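Local coordinates for Exo-arabinanase (Penicillium chrysogenum, PDB 3A72), which probably releases arabinobiose from the ends of alpha-1,5-linked arabinan, acting as an exo-type glycoside hydrolase, at residues T109-T114 and G138-N143; T147-P152 and C163-Q168. All blocks are in the same frame, centred on the assembly; numbering follows the deposited sequence.

Contact 1 (T109-T114 and G138-N143); sequences TDLSST and GEARPN. With AHR (alpha-L-arabinofuranose), chain B.
The guanidinium of R141 has L111 over one face and polar partners at its rim: CD1 of L111 stands 3.8 Å above the guanidinium plane, shifted toward the rim, while the carboxyl group of E139 and a water lie at the edge, in plane. The two side chains cross at about a right angle, a methyl against a flat cation. The R141 chain is extended from CG to NE, with CG anti to the carbonyl carbon (chi1 -67°), which carries the group out to L111. NH1 of R141 forms a salt bridge with OE2 of E139 (2.9 Å); the nitrogen approaches from above the carboxylate plane, 52° out of it, so the two flat groups are not coplanar. NH1 also donates to the water, which itself donates to O of D110. The salt bridge and water restrain the guanidinium, and the water bridges the loops. OD1 of D110 accepts from N of S112, an Asx turn, and from OG of S112 on the same carboxylate face. Between the backbones, N of A140 binds O of L111 (2.8 Å, 163° at the hydrogen), with A140 at the centre of an inverse gamma turn. OG1 of T114 donates to O of G138 (3.0 Å) and also pairs with N of V149; its CG2 packs on CB of A140 (3.6 Å). P142 lies beyond this junction, its CB 3.5 Å from O3 of the arabinofuranose. A loop within one blade is joined to the connection leading to the next, beside the sugar pocket of a six-bladed beta-propeller.

Contact 2 (T147-P152 and C163-Q168); sequences TPVWEP and CYYSDQ. With AHR (alpha-L-arabinofuranose), chain B.
E151 reaches S166 from a strand position with positive phi (66°), a backbone conformation rare in a beta strand for any residue but glycine. Its side chain bends at chi2 (144°) and brings OE1 to OG of S166, which donates from nearly straight ahead of the carboxylate C-O bond (2.8 Å); OG in turn is paired with N of M207. The same OE1 lies 2.9 Å from O2 of the arabinofuranose, and OE2 lies 3.0 Å from O4 of that sugar, so both carboxylate oxygens face the ligand. W150 forms the next wall: C5 of the sugar sits 3.6 Å above the centre of the indole, a CH-pi type of packing, and CB of P148 backs the opposite face toward its rim. Q168 comes up at the edge of the indole, near NE1, and its side chain also packs on the P148 ring. Beneath the pocket, W150 and S166 are a hydrogen-bonded antiparallel pair with N-to-O bonds in both directions, and N of Q168 hydrogen-bonds to O of P148 (2.8 Å), nearly in line with its C=O. V149 pairs with D167 without such bonds and rests CG1 against CE1 of Y165 (3.9 Å). At the far end, CB of P152 meets SG of C163 (3.7 Å). This hairpin is made of the two inner strands of a propeller blade, whose ends line the central sugar-binding pocket.

Overall arrangement
Contact 1 is a peripheral junction of two loops, about 20 Å from its centre to that of the chain, partly open and rich in polar side chains. Contact 2 is buried, about 12 Å from that centre, and rests on antiparallel strand pairing, interrupted at E151. They belong to successive blades of the propeller and meet directly: the loop 138-143 leads from the outermost strand of one blade to the inner strand 149-157 of the next, and N of G138 lies 2.9 Å from O of T147. Both touch the bound arabinofuranose, but contact 1 merely borders it with an apolar ring, whereas contact 2 supplies both stacking and polar groups.

Contact 1 (T109-T114 and G138-N143)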
loop_
_atom_site.group_PDB
_atom_site.type_symbol
_atom_site.label_atom_id
_atom_site.label_comp_id
_atom_site.label_asym_id
_atom_site.label_seq_id
_atom_site.Cartn_x
_atom_site.Cartn_y
_atom_site.Cartn_z
ATOM N N THR A 109 -21.716 -1.144 5.634
ATOM C CA THR A 109 -22.156 -0.267 4.567
ATOM C C THR A 109 -22.336 1.170 5.039
ATOM O O THR A 109 -22.066 2.125 4.303
ATOM C CB THR A 109 -23.460 -0.797 3.955
ATOM O OG1 THR A 109 -23.280 -2.133 3.488
ATOM C CG2 THR A 109 -23.946 0.126 2.839
ATOM N N ASP A 110 -22.807 1.330 6.288
ATOM C CA ASP A 110 -23.037 2.665 6.851
ATOM C C ASP A 110 -21.756 3.400 7.252
ATOM O O ASP A 110 -21.875 4.533 7.749
ATOM C CB ASP A 110 -24.045 2.591 8.004
ATOM C CG ASP A 110 -23.535 1.871 9.244
ATOM O OD1 ASP A 110 -22.346 1.527 9.324
ATOM O OD2 ASP A 110 -24.385 1.624 10.144
ATOM N N LEU A 111 -20.581 2.815 7.046
ATOM C CA LEU A 111 -19.298 3.468 7.309
ATOM C C LEU A 111 -19.111 3.757 8.792
ATOM O O LEU A 111 -18.293 4.612 9.170
ATOM C CB LEU A 111 -19.061 4.721 6.463
ATOM C CG LEU A 111 -19.187 4.513 4.965
ATOM C CD1 LEU A 111 -18.843 5.826 4.245
ATOM C CD2 LEU A 111 -18.335 3.383 4.416
ATOM N N SER A 112 -19.797 3.036 9.680
ATOM C CA SER A 112 -19.798 3.414 11.085
ATOM C C SER A 112 -18.566 2.987 11.857
ATOM O O SER A 112 -18.361 3.504 12.967
ATOM C CB SER A 112 -21.041 2.836 11.771
ATOM O OG SER A 112 -21.092 1.414 11.660
ATOM N N SER A 113 -17.760 2.091 11.349
ATOM C CA SER A 113 -16.593 1.579 12.063
ATOM C C SER A 113 -15.561 1.084 11.071
ATOM O O SER A 113 -15.876 0.852 9.919
ATOM C CB SER A 113 -16.999 0.473 13.031
ATOM O OG SER A 113 -17.626 -0.611 12.362
ATOM N N THR A 114 -14.354 0.888 11.588
ATOM C CA THR A 114 -13.214 0.349 10.845
ATOM C C THR A 114 -12.566 -0.767 11.639
ATOM O O THR A 114 -12.509 -0.707 12.864
ATOM C CB THR A 114 -12.204 1.482 10.527
ATOM O OG1 THR A 114 -11.983 2.270 11.716
ATOM C CG2 THR A 114 -12.691 2.375 9.427
ATOM N N GLY A 138 -13.162 3.918 14.637
ATOM C CA GLY A 138 -14.450 4.549 14.386
ATOM C C GLY A 138 -14.771 4.776 12.933
ATOM O O GLY A 138 -14.373 4.023 12.036
ATOM N N GLU A 139 -15.609 5.784 12.721
ATOM C CA GLU A 139 -16.312 6.045 11.471
ATOM C C GLU A 139 -15.316 6.214 10.314
ATOM O O GLU A 139 -14.345 6.975 10.417
ATOM C CB GLU A 139 -17.125 7.304 11.660
ATOM C CG GLU A 139 -17.817 7.845 10.409
ATOM C CD GLU A 139 -18.451 9.184 10.616
ATOM O OE1 GLU A 139 -18.800 9.475 11.815
ATOM O OE2 GLU A 139 -18.626 9.968 9.677
ATOM N N ALA A 140 -15.605 5.517 9.198
ATOM C CA ALA A 140 -14.712 5.443 8.034
ATOM C C ALA A 140 -14.836 6.642 7.124
ATOM O O ALA A 140 -15.076 6.505 5.920
ATOM C CB ALA A 140 -15.001 4.161 7.303
ATOM N N ARG A 141 -14.630 7.830 7.708
ATOM C CA ARG A 141 -14.517 9.051 6.901
ATOM C C ARG A 141 -13.305 9.855 7.428
ATOM O O ARG A 141 -13.092 9.925 8.635
ATOM C CB ARG A 141 -15.758 9.946 6.972
ATOM C CG ARG A 141 -16.972 9.309 6.337
ATOM C CD ARG A 141 -18.134 10.303 6.301
ATOM N NE ARG A 141 -19.351 9.739 5.673
ATOM C CZ ARG A 141 -20.301 9.072 6.268
ATOM N NH1 ARG A 141 -20.261 8.855 7.568
ATOM N NH2 ARG A 141 -21.320 8.598 5.549
ATOM N N PRO A 142 -12.548 10.464 6.525
ATOM C CA PRO A 142 -11.306 11.167 6.894
ATOM C C PRO A 142 -11.568 12.584 7.353
ATOM O O PRO A 142 -11.061 13.531 6.772
ATOM C CB PRO A 142 -10.458 11.087 5.650
ATOM C CG PRO A 142 -11.510 11.221 4.560
ATOM C CD PRO A 142 -12.664 10.315 5.065
ATOM N N ASN A 143 -12.371 12.729 8.389
ATOM C CA ASN A 143 -12.670 14.007 9.006
ATOM C C ASN A 143 -12.076 14.054 10.392
ATOM O O ASN A 143 -12.085 13.074 11.121
ATOM C CB ASN A 143 -14.186 14.234 9.106
ATOM C CG ASN A 143 -14.833 14.395 7.761
ATOM O OD1 ASN A 143 -14.744 15.476 7.125
ATOM N ND2 ASN A 143 -15.480 13.440 7.285
HETATM O O5 AHR B . -9.834 8.149 2.936
HETATM C C5 AHR B . -8.923 7.834 4.039
HETATM C C4 AHR B . -7.861 8.895 4.088
HETATM O O4 AHR B . -7.029 8.746 2.929
HETATM C C3 AHR B . -6.933 8.748 5.288
HETATM O O3 AHR B . -7.466 9.481 6.405
HETATM C C2 AHR B . -5.614 9.358 4.754
HETATM O O2 AHR B . -4.448 8.748 5.306
HETATM C C1 AHR B . -5.705 9.198 3.238
HETATM O O1 AHR B . -5.590 10.494 2.583
HETATM O O HOH W 1 -22.489 7.076 8.629
#

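Contact 2 (T147-P152 and C163-Q168)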
loop_
_atom_site.group_PDB
_atom_site.type_symbol
_atom_site.label_atom_id
_atom_site.label_comp_id
_atom_site.label_asym_id
_atom_site.label_seq_id
_atom_site.Cartn_x
_atom_site.Cartn_y
_atom_site.Cartn_z
ATOM N N THR A 147 -12.516 8.745 14.725
ATOM C CA THR A 147 -11.468 7.859 15.188
ATOM C C THR A 147 -11.203 6.618 14.333
ATOM O O THR A 147 -10.833 5.581 14.890
ATOM C CB THR A 147 -11.795 7.423 16.639
ATOM O OG1 THR A 147 -13.054 6.741 16.658
ATOM C CG2 THR A 147 -11.830 8.603 17.598
ATOM N N PRO A 148 -11.300 6.658 12.997
ATOM C CA PRO A 148 -10.975 5.456 12.209
ATOM C C PRO A 148 -9.488 5.087 12.227
ATOM O O PRO A 148 -8.601 5.888 12.523
ATOM C CB PRO A 148 -11.379 5.870 10.777
ATOM C CG PRO A 148 -11.172 7.383 10.769
ATOM C CD PRO A 148 -11.672 7.778 12.127
ATOM N N VAL A 149 -9.262 3.847 11.811
ATOM C CA VAL A 149 -7.969 3.357 11.412
ATOM C C VAL A 149 -8.018 3.028 9.920
ATOM O O VAL A 149 -9.098 2.741 9.362
ATOM C CB VAL A 149 -7.534 2.128 12.215
ATOM C CG1 VAL A 149 -7.354 2.494 13.676
ATOM C CG2 VAL A 149 -8.493 0.955 12.056
ATOM N N TRP A 150 -6.853 3.070 9.251
ATOM C CA TRP A 150 -6.807 2.954 7.800
ATOM C C TRP A 150 -5.507 2.340 7.297
ATOM O O TRP A 150 -4.436 2.516 7.903
ATOM C CB TRP A 150 -6.868 4.302 7.209
ATOM C CG TRP A 150 -7.739 5.430 7.622
ATOM C CD1 TRP A 150 -7.396 6.494 8.398
ATOM C CD2 TRP A 150 -9.092 5.674 7.184
ATOM N NE1 TRP A 150 -8.452 7.316 8.476
ATOM C CE2 TRP A 150 -9.499 6.894 7.729
ATOM C CE3 TRP A 150 -9.985 4.957 6.398
ATOM C CZ2 TRP A 150 -10.731 7.448 7.479
ATOM C CZ3 TRP A 150 -11.227 5.523 6.120
ATOM C CH2 TRP A 150 -11.571 6.760 6.667
ATOM N N GLU A 151 -5.543 1.760 6.105
ATOM C CA GLU A 151 -4.353 1.683 5.224
ATOM C C GLU A 151 -3.209 0.817 5.783
ATOM O O GLU A 151 -2.065 1.279 5.892
ATOM C CB GLU A 151 -3.872 3.069 4.864
ATOM C CG GLU A 151 -4.901 3.886 4.075
ATOM C CD GLU A 151 -4.927 5.346 4.383
ATOM O OE1 GLU A 151 -4.212 5.875 5.236
ATOM O OE2 GLU A 151 -5.770 6.093 3.707
ATOM N N PRO A 152 -3.444 -0.450 6.056
ATOM C CA PRO A 152 -2.368 -1.312 6.537
ATOM C C PRO A 152 -1.259 -1.538 5.494
ATOM O O PRO A 152 -1.523 -1.655 4.273
ATOM C CB PRO A 152 -3.043 -2.650 6.829
ATOM C CG PRO A 152 -4.247 -2.655 5.913
ATOM C CD PRO A 152 -4.732 -1.214 5.929
ATOM N N CYS A 163 2.659 -4.338 11.292
ATOM C CA CYS A 163 1.605 -3.694 10.517
ATOM C C CYS A 163 1.645 -2.189 10.821
ATOM O O CYS A 163 1.381 -1.774 11.935
ATOM C CB CYS A 163 0.230 -4.236 10.864
ATOM S SG CYS A 163 -1.067 -3.504 9.825
ATOM N N TYR A 164 2.048 -1.435 9.808
ATOM C CA TYR A 164 1.977 0.039 9.836
ATOM C C TYR A 164 0.609 0.451 9.352
ATOM O O TYR A 164 0.082 -0.139 8.406
ATOM C CB TYR A 164 3.027 0.639 8.925
ATOM C CG TYR A 164 4.472 0.224 9.158
ATOM C CD1 TYR A 164 5.293 0.885 10.049
ATOM C CD2 TYR A 164 5.010 -0.862 8.428
ATOM C CE1 TYR A 164 6.608 0.487 10.230
ATOM C CE2 TYR A 164 6.314 -1.241 8.592
ATOM C CZ TYR A 164 7.127 -0.573 9.501
ATOM O OH TYR A 164 8.429 -0.981 9.616
ATOM N N TYR A 165 0.034 1.511 9.929
ATOM C CA TYR A 165 -1.288 1.988 9.473
ATOM C C TYR A 165 -1.465 3.410 9.938
ATOM O O TYR A 165 -0.701 3.960 10.729
ATOM C CB TYR A 165 -2.415 1.052 9.909
ATOM C CG TYR A 165 -2.567 0.828 11.398
ATOM C CD1 TYR A 165 -3.457 1.598 12.133
ATOM C CD2 TYR A 165 -1.851 -0.149 12.083
ATOM C CE1 TYR A 165 -3.607 1.390 13.488
ATOM C CE2 TYR A 165 -2.014 -0.365 13.416
ATOM C CZ TYR A 165 -2.883 0.402 14.123
ATOM O OH TYR A 165 -3.017 0.208 15.485
ATOM N N SER A 166 -2.504 4.060 9.371
ATOM C CA SER A 166 -2.898 5.396 9.737
ATOM C C SER A 166 -3.953 5.351 10.846
ATOM O O SER A 166 -4.829 4.473 10.796
ATOM C CB SER A 166 -3.446 6.155 8.545
ATOM O OG SER A 166 -2.565 6.103 7.438
ATOM N N ASP A 167 -3.883 6.275 11.797
ATOM C CA ASP A 167 -4.671 6.176 13.012
ATOM C C ASP A 167 -5.269 7.513 13.363
ATOM O O ASP A 167 -4.514 8.491 13.534
ATOM C CB ASP A 167 -3.777 5.677 14.137
ATOM C CG ASP A 167 -4.466 5.264 15.394
ATOM O OD1 ASP A 167 -5.727 5.320 15.436
ATOM O OD2 ASP A 167 -3.775 4.836 16.344
ATOM N N GLN A 168 -6.576 7.609 13.518
ATOM C CA GLN A 168 -7.235 8.780 14.006
ATOM C C GLN A 168 -7.716 8.641 15.463
ATOM O O GLN A 168 -8.382 9.555 15.981
ATOM C CB GLN A 168 -8.423 9.173 13.120
ATOM C CG GLN A 168 -7.985 9.681 11.734
ATOM C CD GLN A 168 -9.103 10.284 10.949
ATOM O OE1 GLN A 168 -9.957 11.099 11.498
ATOM N NE2 GLN A 168 -9.153 10.084 9.721
HETATM O O5 AHR B . -9.834 8.149 2.936
HETATM C C5 AHR B . -8.923 7.834 4.039
HETATM C C4 AHR B . -7.861 8.895 4.088
HETATM O O4 AHR B . -7.029 8.746 2.929
HETATM C C3 AHR B . -6.933 8.748 5.288
HETATM O O3 AHR B . -7.466 9.481 6.405
HETATM C C2 AHR B . -5.614 9.358 4.754
HETATM O O2 AHR B . -4.448 8.748 5.306
HETATM C C1 AHR B . -5.705 9.198 3.238
HETATM O O1 AHR B . -5.590 10.494 2.583
#